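Local coordinates for protein putative ADP-Ribosyltransferase Scabin (Streptomyces scabiei 87.22, PDB 5TLB) that probably transfers ADP-ribose from NAD+ to a target molecule as a mono-ADP-ribosyltransferase, and here holds the reduced dinucleotide NADH in its pocket, at residues 61-66 / 100-105; 76-81 / 132-137; 115-120 / 158-163. One frame throughout, in Å; residues are numbered along the deposited sequence.

Contact 1 of 3, residues 61-66 / 100-105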
loop_
_atom_site.group_PDB
_atom_site.type_symbol
_atom_site.label_atom_id
_atom_site.label_comp_id
_atom_site.label_asym_id
_atom_site.label_seq_id
_atom_site.Cartn_x
_atom_site.Cartn_y
_atom_site.Cartn_z
ATOM N N ARG A 61 3.127 -12.358 -14.344
ATOM C CA ARG A 61 3.224 -11.264 -15.304
ATOM C C ARG A 61 3.865 -10.014 -14.722
ATOM O O ARG A 61 4.113 -9.056 -15.468
ATOM C CB ARG A 61 1.836 -10.914 -15.847
ATOM C CG ARG A 61 1.223 -12.034 -16.679
ATOM C CD ARG A 61 0.289 -11.514 -17.771
ATOM N NE ARG A 61 -1.052 -11.219 -17.268
ATOM C CZ ARG A 61 -1.706 -10.072 -17.442
ATOM N NH1 ARG A 61 -2.925 -9.934 -16.937
ATOM N NH2 ARG A 61 -1.168 -9.067 -18.122
ATOM N N ILE A 62 4.136 -10.000 -13.418
ATOM C CA ILE A 62 4.873 -8.896 -12.823
ATOM C C ILE A 62 6.239 -8.815 -13.479
ATOM O O ILE A 62 6.943 -9.824 -13.614
ATOM C CB ILE A 62 4.983 -9.083 -11.300
ATOM C CG1 ILE A 62 3.596 -9.050 -10.654
ATOM C CG2 ILE A 62 5.846 -7.995 -10.681
ATOM C CD1 ILE A 62 3.585 -9.443 -9.159
ATOM N N THR A 63 6.610 -7.613 -13.920
ATOM C CA THR A 63 7.947 -7.347 -14.418
ATOM C C THR A 63 8.473 -6.070 -13.778
ATOM O O THR A 63 7.699 -5.132 -13.540
ATOM C CB THR A 63 7.968 -7.198 -15.950
ATOM O OG1 THR A 63 7.146 -6.093 -16.348
ATOM C CG2 THR A 63 7.469 -8.471 -16.623
ATOM N N PRO A 64 9.780 -5.999 -13.473
ATOM C CA PRO A 64 10.717 -7.117 -13.553
ATOM C C PRO A 64 10.445 -8.116 -12.433
ATOM O O PRO A 64 9.501 -7.904 -11.666
ATOM C CB PRO A 64 12.087 -6.445 -13.392
ATOM C CG PRO A 64 11.824 -5.206 -12.663
ATOM C CD PRO A 64 10.464 -4.747 -13.100
ATOM N N ASP A 65 11.235 -9.178 -12.341
ATOM C CA ASP A 65 11.021 -10.152 -11.282
ATOM C C ASP A 65 10.941 -9.427 -9.939
ATOM O O ASP A 65 11.859 -8.668 -9.597
ATOM C CB ASP A 65 12.128 -11.198 -11.260
ATOM C CG ASP A 65 12.059 -12.139 -12.450
ATOM O OD1 ASP A 65 10.989 -12.207 -13.097
ATOM O OD2 ASP A 65 13.071 -12.814 -12.738
ATOM N N PRO A 66 9.866 -9.600 -9.179
ATOM C CA PRO A 66 9.679 -8.775 -7.981
ATOM C C PRO A 66 10.564 -9.201 -6.821
ATOM O O PRO A 66 10.856 -10.386 -6.626
ATOM C CB PRO A 66 8.197 -8.976 -7.649
ATOM C CG PRO A 66 7.882 -10.320 -8.181
ATOM C CD PRO A 66 8.714 -10.486 -9.422
ATOM N N GLN A 100 -1.347 -2.315 -16.315
ATOM C CA GLN A 100 0.100 -2.219 -16.493
ATOM C C GLN A 100 0.806 -3.063 -15.438
ATOM O O GLN A 100 0.897 -2.660 -14.276
ATOM C CB GLN A 100 0.537 -0.759 -16.388
ATOM C CG GLN A 100 2.033 -0.531 -16.536
ATOM C CD GLN A 100 2.576 -1.115 -17.825
ATOM O OE1 GLN A 100 3.126 -2.218 -17.839
ATOM N NE2 GLN A 100 2.405 -0.385 -18.920
ATOM N N TYR A 101 1.336 -4.219 -15.842
ATOM C CA TYR A 101 2.045 -5.090 -14.911
ATOM C C TYR A 101 3.508 -4.715 -14.737
ATOM O O TYR A 101 4.158 -5.237 -13.821
ATOM C CB TYR A 101 1.947 -6.549 -15.367
ATOM C CG TYR A 101 0.780 -7.292 -14.763
ATOM C CD1 TYR A 101 -0.504 -7.138 -15.274
ATOM C CD2 TYR A 101 0.961 -8.153 -13.685
ATOM C CE1 TYR A 101 -1.580 -7.819 -14.724
ATOM C CE2 TYR A 101 -0.107 -8.840 -13.131
ATOM C CZ TYR A 101 -1.373 -8.670 -13.654
ATOM O OH TYR A 101 -2.443 -9.338 -13.107
ATOM N N ASP A 102 4.037 -3.818 -15.566
ATOM C CA ASP A 102 5.432 -3.418 -15.446
ATOM C C ASP A 102 5.565 -2.336 -14.382
ATOM O O ASP A 102 4.987 -1.248 -14.508
ATOM C CB ASP A 102 5.980 -2.935 -16.783
ATOM C CG ASP A 102 7.446 -2.572 -16.698
ATOM O OD1 ASP A 102 7.766 -1.364 -16.758
ATOM O OD2 ASP A 102 8.271 -3.495 -16.515
ATOM N N ILE A 103 6.351 -2.639 -13.345
ATOM C CA ILE A 103 6.444 -1.776 -12.169
ATOM C C ILE A 103 6.904 -0.377 -12.560
ATOM O O ILE A 103 6.247 0.620 -12.254
ATOM C CB ILE A 103 7.394 -2.395 -11.127
ATOM C CG1 ILE A 103 6.869 -3.757 -10.637
ATOM C CG2 ILE A 103 7.634 -1.429 -9.976
ATOM C CD1 ILE A 103 5.607 -3.692 -9.843
ATOM N N GLU A 104 8.059 -0.278 -13.219
ATOM C CA GLU A 104 8.608 1.043 -13.507
ATOM C C GLU A 104 7.685 1.850 -14.415
ATOM O O GLU A 104 7.550 3.067 -14.245
ATOM C CB GLU A 104 9.995 0.926 -14.134
ATOM C CG GLU A 104 10.669 2.282 -14.241
ATOM C CD GLU A 104 12.158 2.202 -14.481
ATOM O OE1 GLU A 104 12.672 1.095 -14.753
ATOM O OE2 GLU A 104 12.809 3.268 -14.395
ATOM N N SER A 105 7.061 1.202 -15.405
ATOM C CA SER A 105 6.082 1.913 -16.222
ATOM C C SER A 105 4.964 2.470 -15.357
ATOM O O SER A 105 4.543 3.617 -15.530
ATOM C CB SER A 105 5.504 0.996 -17.295
ATOM O OG SER A 105 6.478 0.668 -18.264
#
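Arg61 lies along one face of the Tyr101 ring and touches it at both ends of its chain. Its CB sits over the face, 3.6 Å from Tyr101 CD2, in a CH-pi contact. CG and CD then run past the ring, and a bend at chi3 (-82°) turns the guanidinium back to the same face. There Arg61 CZ lies 4.1 Å from the ring centroid, an off-centre cation-pi pair with the two planes 42° apart. NH2 meets Tyr101 CD1 at 3.5 Å; NH1 comes to 3.3 Å from Tyr101 CE1 and also donates to Ile97 O, which helps to set its orientation. Arginine suits the place because its methylenes can flank an aromatic ring while its charged end stays at the surface. The Tyr101 hydroxyl is tied to the backbone of Val96 and Asp58. Farther along, Ile103 N donates almost straight to Thr63 O (2.8 Å, 173°), whereas the return bond from Thr63 N to Tyr101 O is weak; together they make a single beta bridge between Thr63 and Asp102. Thr63 OG1 donates to the anti lone pair of Asp102 OD2 at 2.8 Å. Asp102 OD1 accepts from Ser105 N (3.0 Å) and Ser105 OG on opposite faces of the carboxylate plane. This is a classical Asp N-cap, whose short side chain both caps helix 103-108 and holds the 61-66 loop against it.

Contact 2 of 3, residues 76-81 / 132-137. With NAI (1,4-dihydronicotinamide adenine dinucleotide), chain B.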
loop_
_atom_site.group_PDB
_atom_site.type_symbol
_atom_site.label_atom_id
_atom_site.label_comp_id
_atom_site.label_asym_id
_atom_site.label_seq_id
_atom_site.Cartn_x
_atom_site.Cartn_y
_atom_site.Cartn_z
ATOM N N TYR A 76 1.606 2.962 4.592
ATOM C CA TYR A 76 0.662 4.064 4.468
ATOM C C TYR A 76 0.221 4.215 3.025
ATOM O O TYR A 76 0.926 3.832 2.088
ATOM C CB TYR A 76 1.284 5.374 4.977
ATOM C CG TYR A 76 1.923 5.181 6.323
ATOM C CD1 TYR A 76 3.227 4.734 6.421
ATOM C CD2 TYR A 76 1.213 5.398 7.500
ATOM C CE1 TYR A 76 3.821 4.519 7.648
ATOM C CE2 TYR A 76 1.804 5.180 8.739
ATOM C CZ TYR A 76 3.113 4.745 8.796
ATOM O OH TYR A 76 3.741 4.512 9.994
ATOM N N ARG A 77 -0.966 4.791 2.859
ATOM C CA ARG A 77 -1.465 5.082 1.525
ATOM C C ARG A 77 -2.320 6.339 1.562
ATOM O O ARG A 77 -3.256 6.439 2.365
ATOM C CB ARG A 77 -2.274 3.913 0.976
ATOM C CG ARG A 77 -2.934 4.249 -0.361
ATOM C CD ARG A 77 -3.650 3.085 -0.995
ATOM N NE ARG A 77 -4.493 3.590 -2.071
ATOM C CZ ARG A 77 -4.058 3.913 -3.284
ATOM N NH1 ARG A 77 -4.914 4.396 -4.180
ATOM N NH2 ARG A 77 -2.782 3.755 -3.611
ATOM N N SER A 78 -1.992 7.289 0.687
ATOM C CA SER A 78 -2.842 8.444 0.459
ATOM C C SER A 78 -3.959 8.058 -0.492
ATOM O O SER A 78 -3.705 7.517 -1.574
ATOM C CB SER A 78 -2.022 9.589 -0.134
ATOM O OG SER A 78 -1.203 10.181 0.841
ATOM N N ASP A 79 -5.191 8.345 -0.100
ATOM C CA ASP A 79 -6.340 7.993 -0.910
ATOM C C ASP A 79 -7.423 9.015 -0.608
ATOM O O ASP A 79 -7.639 9.374 0.552
ATOM C CB ASP A 79 -6.793 6.554 -0.617
ATOM C CG ASP A 79 -7.598 5.947 -1.746
ATOM O OD1 ASP A 79 -8.676 6.489 -2.061
ATOM O OD2 ASP A 79 -7.160 4.923 -2.313
ATOM N N SER A 80 -8.069 9.519 -1.659
ATOM C CA SER A 80 -9.135 10.493 -1.475
ATOM C C SER A 80 -10.453 9.858 -1.053
ATOM O O SER A 80 -11.378 10.586 -0.666
ATOM C CB SER A 80 -9.348 11.286 -2.764
ATOM O OG SER A 80 -9.720 10.415 -3.819
ATOM N N ARG A 81 -10.577 8.538 -1.138
ATOM C CA ARG A 81 -11.815 7.868 -0.764
ATOM C C ARG A 81 -11.939 7.763 0.748
ATOM O O ARG A 81 -10.955 7.508 1.448
ATOM C CB ARG A 81 -11.865 6.478 -1.386
ATOM C CG ARG A 81 -12.114 6.501 -2.889
ATOM C CD ARG A 81 -12.003 5.114 -3.477
ATOM N NE ARG A 81 -10.661 4.586 -3.291
ATOM C CZ ARG A 81 -10.313 3.318 -3.485
ATOM N NH1 ARG A 81 -11.220 2.427 -3.868
ATOM N NH2 ARG A 81 -9.050 2.943 -3.288
ATOM N N GLY A 132 -6.676 13.967 0.976
ATOM C CA GLY A 132 -7.776 13.734 1.898
ATOM C C GLY A 132 -7.523 12.835 3.087
ATOM O O GLY A 132 -7.869 13.204 4.212
ATOM N N TYR A 133 -6.931 11.660 2.870
ATOM C CA TYR A 133 -6.741 10.690 3.950
ATOM C C TYR A 133 -5.380 10.020 3.858
ATOM O O TYR A 133 -4.869 9.744 2.771
ATOM C CB TYR A 133 -7.816 9.605 3.931
ATOM C CG TYR A 133 -9.218 10.140 4.060
ATOM C CD1 TYR A 133 -9.785 10.387 5.310
ATOM C CD2 TYR A 133 -9.977 10.417 2.927
ATOM C CE1 TYR A 133 -11.076 10.893 5.416
ATOM C CE2 TYR A 133 -11.251 10.911 3.028
ATOM C CZ TYR A 133 -11.801 11.145 4.272
ATOM O OH TYR A 133 -13.086 11.652 4.344
ATOM N N ASN A 134 -4.825 9.717 5.033
ATOM C CA ASN A 134 -3.603 8.925 5.188
ATOM C C ASN A 134 -4.044 7.620 5.840
ATOM O O ASN A 134 -4.376 7.601 7.025
ATOM C CB ASN A 134 -2.581 9.673 6.039
ATOM C CG ASN A 134 -1.196 9.077 5.958
ATOM O OD1 ASN A 134 -0.777 8.553 4.924
ATOM N ND2 ASN A 134 -0.463 9.172 7.059
ATOM N N TYR A 135 -4.090 6.551 5.054
ATOM C CA TYR A 135 -4.469 5.235 5.553
ATOM C C TYR A 135 -3.260 4.519 6.121
ATOM O O TYR A 135 -2.139 4.672 5.632
ATOM C CB TYR A 135 -5.104 4.392 4.448
ATOM C CG TYR A 135 -6.527 4.818 4.167
ATOM C CD1 TYR A 135 -7.582 4.228 4.843
ATOM C CD2 TYR A 135 -6.812 5.831 3.256
ATOM C CE1 TYR A 135 -8.886 4.609 4.613
ATOM C CE2 TYR A 135 -8.134 6.225 3.018
ATOM C CZ TYR A 135 -9.159 5.607 3.704
ATOM O OH TYR A 135 -10.468 5.983 3.489
ATOM N N TYR A 136 -3.517 3.733 7.173
ATOM C CA TYR A 136 -2.519 2.958 7.897
ATOM C C TYR A 136 -2.780 1.483 7.612
ATOM O O TYR A 136 -3.915 1.016 7.770
ATOM C CB TYR A 136 -2.600 3.207 9.417
ATOM C CG TYR A 136 -2.185 4.590 9.879
ATOM C CD1 TYR A 136 -2.678 5.742 9.258
ATOM C CD2 TYR A 136 -1.291 4.746 10.937
ATOM C CE1 TYR A 136 -2.306 6.989 9.687
ATOM C CE2 TYR A 136 -0.910 5.998 11.367
ATOM C CZ TYR A 136 -1.419 7.113 10.734
ATOM O OH TYR A 136 -1.025 8.339 11.157
ATOM N N ILE A 137 -1.731 0.758 7.213
ATOM C CA ILE A 137 -1.837 -0.586 6.657
ATOM C C ILE A 137 -0.870 -1.516 7.385
ATOM O O ILE A 137 0.295 -1.164 7.615
ATOM C CB ILE A 137 -1.543 -0.565 5.144
ATOM C CG1 ILE A 137 -2.645 0.231 4.420
ATOM C CG2 ILE A 137 -1.425 -1.988 4.568
ATOM C CD1 ILE A 137 -2.267 0.694 3.032
HETATM P PA NAI B . -4.320 5.275 -7.647
HETATM O O1A NAI B . -4.902 5.333 -9.033
HETATM O O2A NAI B . -4.136 4.037 -6.825
HETATM O O5B NAI B . -5.499 6.151 -6.713
HETATM C C5B NAI B . -5.782 7.363 -7.323
HETATM C C4B NAI B . -7.186 7.741 -6.886
HETATM O O4B NAI B . -8.074 6.918 -7.620
HETATM C C3B NAI B . -7.408 7.372 -5.369
HETATM O O3B NAI B . -7.055 8.483 -4.583
HETATM C C2B NAI B . -8.906 7.116 -5.359
HETATM O O2B NAI B . -9.661 8.309 -5.370
HETATM C C1B NAI B . -9.118 6.445 -6.771
HETATM N N9A NAI B . -9.022 4.966 -6.756
HETATM C C8A NAI B . -7.911 4.127 -6.514
HETATM N N7A NAI B . -8.230 2.813 -6.628
HETATM C C5A NAI B . -9.597 2.809 -6.981
HETATM C C6A NAI B . -10.514 1.754 -7.246
HETATM N N6A NAI B . -10.135 0.451 -7.190
HETATM N N1A NAI B . -11.812 2.035 -7.567
HETATM C C2A NAI B . -12.141 3.361 -7.615
HETATM N N3A NAI B . -11.391 4.459 -7.394
HETATM C C4A NAI B . -10.096 4.134 -7.070
HETATM O O3 NAI B . -3.028 6.213 -7.848
HETATM P PN NAI B . -2.308 6.649 -6.460
HETATM O O1N NAI B . -2.096 5.597 -5.423
HETATM O O2N NAI B . -2.930 8.015 -6.289
HETATM O O5D NAI B . -0.730 7.162 -6.874
HETATM C C5D NAI B . -0.139 6.188 -7.643
HETATM C C4D NAI B . 1.171 6.765 -8.110
HETATM O O4D NAI B . 1.832 7.275 -6.933
HETATM C C3D NAI B . 2.020 5.629 -8.709
HETATM O O3D NAI B . 2.842 6.180 -9.700
HETATM C C2D NAI B . 2.814 5.131 -7.497
HETATM O O2D NAI B . 4.124 4.816 -7.831
HETATM C C1D NAI B . 2.864 6.404 -6.541
HETATM N N1N NAI B . 2.678 6.027 -5.098
HETATM C C2N NAI B . 1.469 6.260 -4.414
HETATM C C3N NAI B . 1.422 6.088 -3.038
HETATM C C7N NAI B . 0.271 6.575 -2.265
HETATM O O7N NAI B . 0.337 6.808 -1.028
HETATM N N7N NAI B . -0.943 6.756 -2.926
HETATM C C4N NAI B . 2.525 5.436 -2.281
HETATM C C5N NAI B . 3.778 5.388 -3.067
HETATM C C6N NAI B . 3.764 5.461 -4.408
HETATM O O HOH W 1 -3.192 11.803 1.796
#
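Asp79, its CB beside Tyr135 CE2 and CD2, holds two arginines of its own segment, Arg77 and Arg81, at once. Arg81 grips it side-on, NE to OD1 and NH2 to Asp79 OD2 (2.9 Å, 175°), while Arg77 brings both NE and NH1 to that same OD2. Asp79 OD1 also accepts from Arg81 N, an Asx turn. Five N-H groups therefore fix the carboxylate, and the positive charge of the two guanidinium groups probably favours its ionised form. The same carboxylate orients both groups toward the bound dinucleotide. Arg77, extended from CG to NE with CG anti to the backbone N (chi1 174°), reaches the diphosphate: NH1 donates to NAI O2A and NH2 to NAI O1N (2.7 Å). The guanidinium of Arg81 instead turns a face to the adenine, near C5A. The backbone of Ser78 pairs with the carboxamide, its N donating to NAI O7N at 2.9 Å and its O accepting from NAI N7N. This combination is consistent with the arginine strand of the R-S-E class of ADP-ribosyltransferases.

Across the strands, Tyr135 N donates to Arg77 O (2.8 Å), and tyrosine has the length to carry its hydroxyl from the strand to Arg81 O, at 2.6 Å. On the face of Tyr76, Ser78, Asn134 and Tyr136, the edge of the Tyr76 ring meets the face of Tyr136, a T-shaped pair with planes at 77°. Tyr135 packs on helix 83-89 from the other face; strand 133-137 continues the antiparallel sheet to strand 172-179, and Tyr76 bonds through its backbone to Thr119 of strand 115-119.

Contact 3 of 3, residues 115-120 / 158-163. With NAI (1,4-dihydronicotinamide adenine dinucleotide), chain B.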
loop_
_atom_site.group_PDB
_atom_site.type_symbol
_atom_site.label_atom_id
_atom_site.label_comp_id
_atom_site.label_asym_id
_atom_site.label_seq_id
_atom_site.Cartn_x
_atom_site.Cartn_y
_atom_site.Cartn_z
ATOM N N TYR A 115 -1.834 -3.145 -9.289
ATOM C CA TYR A 115 -1.185 -2.790 -8.034
ATOM C C TYR A 115 -1.967 -1.731 -7.272
ATOM O O TYR A 115 -2.569 -0.825 -7.858
ATOM C CB TYR A 115 0.228 -2.259 -8.286
ATOM C CG TYR A 115 1.090 -3.179 -9.109
ATOM C CD1 TYR A 115 1.551 -4.378 -8.593
ATOM C CD2 TYR A 115 1.472 -2.829 -10.393
ATOM C CE1 TYR A 115 2.345 -5.231 -9.353
ATOM C CE2 TYR A 115 2.267 -3.663 -11.157
ATOM C CZ TYR A 115 2.696 -4.869 -10.637
ATOM O OH TYR A 115 3.491 -5.696 -11.400
ATOM N N VAL A 116 -1.922 -1.839 -5.947
ATOM C CA VAL A 116 -2.270 -0.740 -5.058
ATOM C C VAL A 116 -0.982 -0.250 -4.418
ATOM O O VAL A 116 -0.242 -1.029 -3.805
ATOM C CB VAL A 116 -3.298 -1.156 -4.001
ATOM C CG1 VAL A 116 -3.486 -0.035 -2.983
ATOM C CG2 VAL A 116 -4.619 -1.500 -4.672
ATOM N N SER A 117 -0.722 1.045 -4.562
ATOM C CA SER A 117 0.505 1.652 -4.062
ATOM C C SER A 117 0.384 2.015 -2.592
ATOM O O SER A 117 -0.651 2.520 -2.146
ATOM C CB SER A 117 0.842 2.908 -4.868
ATOM O OG SER A 117 1.298 2.557 -6.162
ATOM N N THR A 118 1.464 1.750 -1.848
ATOM C CA THR A 118 1.622 2.143 -0.455
ATOM C C THR A 118 3.056 2.615 -0.298
ATOM O O THR A 118 3.882 2.468 -1.210
ATOM C CB THR A 118 1.342 0.986 0.515
ATOM O OG1 THR A 118 2.393 0.025 0.403
ATOM C CG2 THR A 118 -0.001 0.328 0.204
ATOM N N THR A 119 3.360 3.170 0.865
ATOM C CA THR A 119 4.688 3.696 1.138
ATOM C C THR A 119 5.130 3.311 2.545
ATOM O O THR A 119 4.318 3.189 3.465
ATOM C CB THR A 119 4.714 5.220 0.967
ATOM O OG1 THR A 119 6.023 5.720 1.269
ATOM C CG2 THR A 119 3.690 5.902 1.867
ATOM N N TYR A 120 6.442 3.142 2.697
ATOM C CA TYR A 120 7.055 3.042 4.017
ATOM C C TYR A 120 6.973 4.345 4.802
ATOM O O TYR A 120 7.186 4.336 6.024
ATOM C CB TYR A 120 8.528 2.682 3.882
ATOM C CG TYR A 120 8.827 1.287 3.384
ATOM C CD1 TYR A 120 8.649 0.186 4.207
ATOM C CD2 TYR A 120 9.337 1.081 2.106
ATOM C CE1 TYR A 120 8.954 -1.102 3.772
ATOM C CE2 TYR A 120 9.652 -0.204 1.657
ATOM C CZ TYR A 120 9.454 -1.292 2.499
ATOM O OH TYR A 120 9.756 -2.566 2.057
ATOM N N GLN A 158 9.593 8.075 -2.968
ATOM C CA GLN A 158 8.301 7.647 -2.455
ATOM C C GLN A 158 8.384 6.363 -1.650
ATOM O O GLN A 158 7.384 5.981 -1.027
ATOM C CB GLN A 158 7.318 7.424 -3.603
ATOM C CG GLN A 158 6.964 8.669 -4.392
ATOM C CD GLN A 158 5.952 8.374 -5.480
ATOM O OE1 GLN A 158 6.097 7.412 -6.236
ATOM N NE2 GLN A 158 4.908 9.188 -5.551
ATOM N N VAL A 159 9.543 5.695 -1.661
ATOM C CA VAL A 159 9.787 4.444 -0.942
ATOM C C VAL A 159 8.533 3.579 -0.949
ATOM O O VAL A 159 7.954 3.254 0.099
ATOM C CB VAL A 159 10.320 4.723 0.475
ATOM C CG1 VAL A 159 11.728 5.305 0.364
ATOM C CG2 VAL A 159 9.422 5.674 1.252
ATOM N N GLU A 160 8.145 3.165 -2.151
ATOM C CA GLU A 160 6.864 2.535 -2.409
ATOM C C GLU A 160 6.909 1.026 -2.200
ATOM O O GLU A 160 7.934 0.371 -2.416
ATOM C CB GLU A 160 6.429 2.833 -3.842
ATOM C CG GLU A 160 5.056 2.338 -4.168
ATOM C CD GLU A 160 4.671 2.605 -5.600
ATOM O OE1 GLU A 160 5.336 3.437 -6.253
ATOM O OE2 GLU A 160 3.698 1.978 -6.070
ATOM N N VAL A 161 5.774 0.489 -1.760
ATOM C CA VAL A 161 5.494 -0.939 -1.754
ATOM C C VAL A 161 4.209 -1.122 -2.540
ATOM O O VAL A 161 3.168 -0.563 -2.168
ATOM C CB VAL A 161 5.348 -1.500 -0.328
ATOM C CG1 VAL A 161 5.038 -2.988 -0.369
ATOM C CG2 VAL A 161 6.622 -1.246 0.496
ATOM N N ALA A 162 4.291 -1.864 -3.639
ATOM C CA ALA A 162 3.171 -2.072 -4.553
ATOM C C ALA A 162 2.524 -3.422 -4.272
ATOM O O ALA A 162 3.182 -4.458 -4.381
ATOM C CB ALA A 162 3.643 -2.016 -6.008
ATOM N N PHE A 163 1.237 -3.415 -3.934
ATOM C CA PHE A 163 0.555 -4.658 -3.597
ATOM C C PHE A 163 -0.179 -5.213 -4.807
ATOM O O PHE A 163 -1.220 -4.654 -5.198
ATOM C CB PHE A 163 -0.411 -4.444 -2.438
ATOM C CG PHE A 163 0.281 -4.445 -1.112
ATOM C CD1 PHE A 163 0.404 -5.627 -0.388
ATOM C CD2 PHE A 163 0.866 -3.301 -0.622
ATOM C CE1 PHE A 163 1.077 -5.654 0.814
ATOM C CE2 PHE A 163 1.540 -3.321 0.585
ATOM C CZ PHE A 163 1.642 -4.508 1.302
HETATM P PA NAI B . -4.320 5.275 -7.647
HETATM O O1A NAI B . -4.902 5.333 -9.033
HETATM O O2A NAI B . -4.136 4.037 -6.825
HETATM O O5B NAI B . -5.499 6.151 -6.713
HETATM C C5B NAI B . -5.782 7.363 -7.323
HETATM C C4B NAI B . -7.186 7.741 -6.886
HETATM O O4B NAI B . -8.074 6.918 -7.620
HETATM C C3B NAI B . -7.408 7.372 -5.369
HETATM O O3B NAI B . -7.055 8.483 -4.583
HETATM C C2B NAI B . -8.906 7.116 -5.359
HETATM O O2B NAI B . -9.661 8.309 -5.370
HETATM C C1B NAI B . -9.118 6.445 -6.771
HETATM N N9A NAI B . -9.022 4.966 -6.756
HETATM C C8A NAI B . -7.911 4.127 -6.514
HETATM N N7A NAI B . -8.230 2.813 -6.628
HETATM C C5A NAI B . -9.597 2.809 -6.981
HETATM C C6A NAI B . -10.514 1.754 -7.246
HETATM N N6A NAI B . -10.135 0.451 -7.190
HETATM N N1A NAI B . -11.812 2.035 -7.567
HETATM C C2A NAI B . -12.141 3.361 -7.615
HETATM N N3A NAI B . -11.391 4.459 -7.394
HETATM C C4A NAI B . -10.096 4.134 -7.070
HETATM O O3 NAI B . -3.028 6.213 -7.848
HETATM P PN NAI B . -2.308 6.649 -6.460
HETATM O O1N NAI B . -2.096 5.597 -5.423
HETATM O O2N NAI B . -2.930 8.015 -6.289
HETATM O O5D NAI B . -0.730 7.162 -6.874
HETATM C C5D NAI B . -0.139 6.188 -7.643
HETATM C C4D NAI B . 1.171 6.765 -8.110
HETATM O O4D NAI B . 1.832 7.275 -6.933
HETATM C C3D NAI B . 2.020 5.629 -8.709
HETATM O O3D NAI B . 2.842 6.180 -9.700
HETATM C C2D NAI B . 2.814 5.131 -7.497
HETATM O O2D NAI B . 4.124 4.816 -7.831
HETATM C C1D NAI B . 2.864 6.404 -6.541
HETATM N N1N NAI B . 2.678 6.027 -5.098
HETATM C C2N NAI B . 1.469 6.260 -4.414
HETATM C C3N NAI B . 1.422 6.088 -3.038
HETATM C C7N NAI B . 0.271 6.575 -2.265
HETATM O O7N NAI B . 0.337 6.808 -1.028
HETATM N N7N NAI B . -0.943 6.756 -2.926
HETATM C C4N NAI B . 2.525 5.436 -2.281
HETATM C C5N NAI B . 3.778 5.388 -3.067
HETATM C C6N NAI B . 3.764 5.461 -4.408
#
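Val161 lays CG2 over one face of the Tyr120 ring, 3.4 Å from Tyr120 CE2, a CH-pi contact made by this one methyl, while the other branch, CG1, does not touch the ring. On the same side of the sheet, Thr118 CG2 lies 3.8 Å from Phe163 CD2, while Thr118 OG1 approaches that ring at its edge. On the face shared with Ser117, the methyl of Ala162 touches Tyr115 CD1 at 4.1 Å. Antiparallel backbone bonds join Val116 with Phe163 and Thr118 with Val161. Thr118 adds its hydroxyl to this pattern: OG1 sits between its own N and carbonyl carbon (chi1 70°), from where it donates to Val161 O (2.7 Å) on the opposite face of that carbonyl from Thr118 N. Ser117-Thr118-Thr119 and the Gln158-x-Glu160 sequence across from it match the serine strand and the Q-x-E motif of R-S-E ADP-ribosyltransferases, whose glutamate is the catalytic residue in relatives. Thr119 OG1 donates to Gln158 O (2.7 Å) and Tyr120 N to Val159 O, tying the end of segment 115-120 to the motif's first residues. Glu160, stretched out with CG anti to its backbone N (chi1 -174°), spreads its carboxylate between protein and ligand. Ser117 OG, also bonded to Tyr106 OH, donates to Glu160 OE2 (2.5 Å), and the ribose hydroxyl NAI O2D to Glu160 OE1 (2.4 Å), lengths too short to be taken literally.

Contact 3 stands between the other two, with centres about 13 Å from contact 1 and about 12 Å from contact 2, whose own centres are about 23 Å apart. Tyr115 OH reaches back to Tyr101 O at 2.6 Å, and Ile103 also packs on the Tyr115 ring, fastening contact 1 to the start of strand 115-119. On the other flank Thr119 N meets Tyr76 O at 2.8 Å, joining the two sheets, and Arg77 NH2 lies 2.9 Å from Ser117 O. Contacts 2 and 3 both line the dinucleotide site, one at the adenine, its ribose, diphosphate and carboxamide, the other at the nicotinamide ring and ribose. Contact 1 is more remote: the Ile103 side chain is about 7 Å from the ligand.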